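Beta-glucuronidase (PDB 6U7J) probably hydrolyses beta-D-glucuronides as a gut microbial glycoside hydrolase family 2 enzyme, releasing glucuronic acid from conjugates such as those of estrogens. Local coordinates at residues Q394-L399 with W412-E417. Residues are numbered along the deposited sequence; the frame is centred on the assembly and turned at random.
Sequences QVLKEL and WSITNE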
loop_
_atom_site.group_PDB
_atom_site.type_symbol
_atom_site.label_atom_id
_atom_site.label_comp_id
_atom_site.label_asym_id
_atom_site.label_seq_id
_atom_site.Cartn_x
_atom_site.Cartn_y
_atom_site.Cartn_z
ATOM N N GLN B 394 -33.562 4.351 30.928
ATOM C CA GLN B 394 -33.135 3.110 31.564
ATOM C C GLN B 394 -31.673 2.791 31.261
ATOM O O GLN B 394 -30.963 2.256 32.120
ATOM C CB GLN B 394 -34.047 1.962 31.136
ATOM C CG GLN B 394 -35.497 2.184 31.535
ATOM C CD GLN B 394 -36.433 1.119 30.984
ATOM O OE1 GLN B 394 -36.155 0.503 29.947
ATOM N NE2 GLN B 394 -37.553 0.892 31.676
ATOM N N VAL B 395 -31.198 3.094 30.045
ATOM C CA VAL B 395 -29.793 2.801 29.754
ATOM C C VAL B 395 -28.884 3.750 30.529
ATOM O O VAL B 395 -27.805 3.358 30.992
ATOM C CB VAL B 395 -29.537 2.852 28.237
ATOM C CG1 VAL B 395 -28.043 2.856 27.931
ATOM C CG2 VAL B 395 -30.210 1.660 27.560
ATOM N N LEU B 396 -29.323 4.994 30.729
ATOM C CA LEU B 396 -28.584 5.919 31.588
ATOM C C LEU B 396 -28.532 5.429 33.030
ATOM O O LEU B 396 -27.496 5.545 33.703
ATOM C CB LEU B 396 -29.231 7.291 31.529
ATOM C CG LEU B 396 -28.814 8.103 30.312
ATOM C CD1 LEU B 396 -29.819 9.207 30.138
ATOM C CD2 LEU B 396 -27.378 8.663 30.484
ATOM N N LYS B 397 -29.656 4.912 33.533
ATOM C CA LYS B 397 -29.689 4.313 34.863
ATOM C C LYS B 397 -28.654 3.198 34.985
ATOM O O LYS B 397 -27.887 3.146 35.957
ATOM C CB LYS B 397 -31.106 3.786 35.135
ATOM C CG LYS B 397 -31.285 2.976 36.415
ATOM C CD LYS B 397 -30.861 3.767 37.616
ATOM C CE LYS B 397 -31.432 3.161 38.896
ATOM N NZ LYS B 397 -30.803 3.823 40.082
ATOM N N GLU B 398 -28.621 2.295 33.994
ATOM C CA GLU B 398 -27.670 1.184 33.996
ATOM C C GLU B 398 -26.227 1.684 33.899
ATOM O O GLU B 398 -25.349 1.225 34.640
ATOM C CB GLU B 398 -27.971 0.239 32.834
ATOM C CG GLU B 398 -28.973 -0.885 33.091
ATOM C CD GLU B 398 -29.153 -1.747 31.845
ATOM O OE1 GLU B 398 -29.869 -1.296 30.919
ATOM O OE2 GLU B 398 -28.549 -2.847 31.761
ATOM N N LEU B 399 -25.957 2.614 32.975
ATOM C CA LEU B 399 -24.596 3.143 32.857
ATOM C C LEU B 399 -24.142 3.783 34.163
ATOM O O LEU B 399 -23.023 3.526 34.627
ATOM C CB LEU B 399 -24.494 4.160 31.714
ATOM C CG LEU B 399 -23.081 4.729 31.549
ATOM C CD1 LEU B 399 -22.041 3.639 31.342
ATOM C CD2 LEU B 399 -23.041 5.692 30.398
ATOM N N TRP B 412 -20.901 12.902 31.587
ATOM C CA TRP B 412 -21.779 11.989 30.865
ATOM C C TRP B 412 -22.162 12.637 29.548
ATOM O O TRP B 412 -22.606 13.787 29.534
ATOM C CB TRP B 412 -23.067 11.659 31.636
ATOM C CG TRP B 412 -22.889 11.148 33.039
ATOM C CD1 TRP B 412 -23.204 11.805 34.178
ATOM C CD2 TRP B 412 -22.386 9.864 33.442
ATOM N NE1 TRP B 412 -22.904 11.034 35.272
ATOM C CE2 TRP B 412 -22.399 9.836 34.852
ATOM C CE3 TRP B 412 -21.906 8.744 32.749
ATOM C CZ2 TRP B 412 -21.956 8.737 35.589
ATOM C CZ3 TRP B 412 -21.461 7.653 33.478
ATOM C CH2 TRP B 412 -21.494 7.655 34.885
ATOM N N SER B 413 -22.012 11.903 28.452
ATOM C CA SER B 413 -22.577 12.322 27.183
ATOM C C SER B 413 -23.802 11.466 26.919
ATOM O O SER B 413 -23.711 10.236 26.935
ATOM C CB SER B 413 -21.574 12.193 26.034
ATOM O OG SER B 413 -22.252 12.296 24.801
ATOM N N ILE B 414 -24.940 12.113 26.669
ATOM C CA ILE B 414 -26.217 11.411 26.628
ATOM C C ILE B 414 -26.667 11.096 25.218
ATOM O O ILE B 414 -27.681 10.393 25.053
ATOM C CB ILE B 414 -27.317 12.220 27.346
ATOM C CG1 ILE B 414 -27.526 13.546 26.628
ATOM C CG2 ILE B 414 -26.940 12.432 28.813
ATOM C CD1 ILE B 414 -28.832 14.225 26.975
ATOM N N THR B 415 -25.962 11.599 24.201
ATOM C CA THR B 415 -26.342 11.419 22.811
ATOM C C THR B 415 -25.204 11.894 21.915
ATOM O O THR B 415 -24.430 12.791 22.275
ATOM C CB THR B 415 -27.640 12.175 22.479
ATOM O OG1 THR B 415 -28.081 11.832 21.166
ATOM C CG2 THR B 415 -27.441 13.680 22.556
ATOM N N ASN B 416 -25.103 11.273 20.749
ATOM C CA ASN B 416 -24.150 11.694 19.734
ATOM C C ASN B 416 -24.920 12.066 18.478
ATOM O O ASN B 416 -25.597 11.215 17.887
ATOM C CB ASN B 416 -23.113 10.604 19.446
ATOM C CG ASN B 416 -22.140 11.011 18.363
ATOM O OD1 ASN B 416 -21.157 11.712 18.621
ATOM N ND2 ASN B 416 -22.410 10.579 17.143
ATOM N N GLU B 417 -24.859 13.345 18.112
ATOM C CA GLU B 417 -25.377 13.847 16.846
ATOM C C GLU B 417 -26.872 13.526 16.593
ATOM O O GLU B 417 -27.231 13.001 15.583
ATOM C CB GLU B 417 -24.547 13.305 15.687
ATOM C CG GLU B 417 -23.083 13.776 15.680
ATOM C CD GLU B 417 -22.361 13.486 14.347
ATOM O OE1 GLU B 417 -22.818 12.621 13.569
ATOM O OE2 GLU B 417 -21.328 14.127 14.081
#
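L396 and L399 of helix 386-403 pack against I414 and W412 of strand 409-416 in a helix-on-strand contact of the TIM barrel, within the beta-alpha-beta crossover formed by strand 358-362, the helix and the adjacent parallel strand 409-416. Between residues 394-399 and 412-417 the contact is wholly apolar and small, burying 179 Å² in all, and no hydrogen bond joins them. L399 makes the closer approach: its CG lies 3.9 Å from CZ3 of W412, and its CD2 is 4.0 Å from CE3 of W412. The leucine meets the six-membered ring obliquely, and the two side chains lie alongside one another, antiparallel. CB of L399 points toward the strand, and with CG anti to the backbone N (chi1 -179°) CG and CD2 come up to the ring. NE1 of W412, on the pyrrole ring, is hydrogen-bonded to OD2 of D440, while the benzo ring meets L399. Further along, L396 and I414 cross at a slant and meet through single methyls, CD2 of L396 being 4.1 Å from CG2 of I414. V363, in the loop after strand 358-362, touches both leucines, while helix 424-439 adds V432 against L396 and T433 against I414. H392, one turn before L396, hydrogen-bonds through NE2 to the carbonyl O of I414, a polar tie beside the apolar one. S413 points away from the helix and hydrogen-bonds E362. With all four touching residues buried and only carbon atoms meeting, cohesion here rests on dispersion and the exclusion of water, with no directional bond between these side chains.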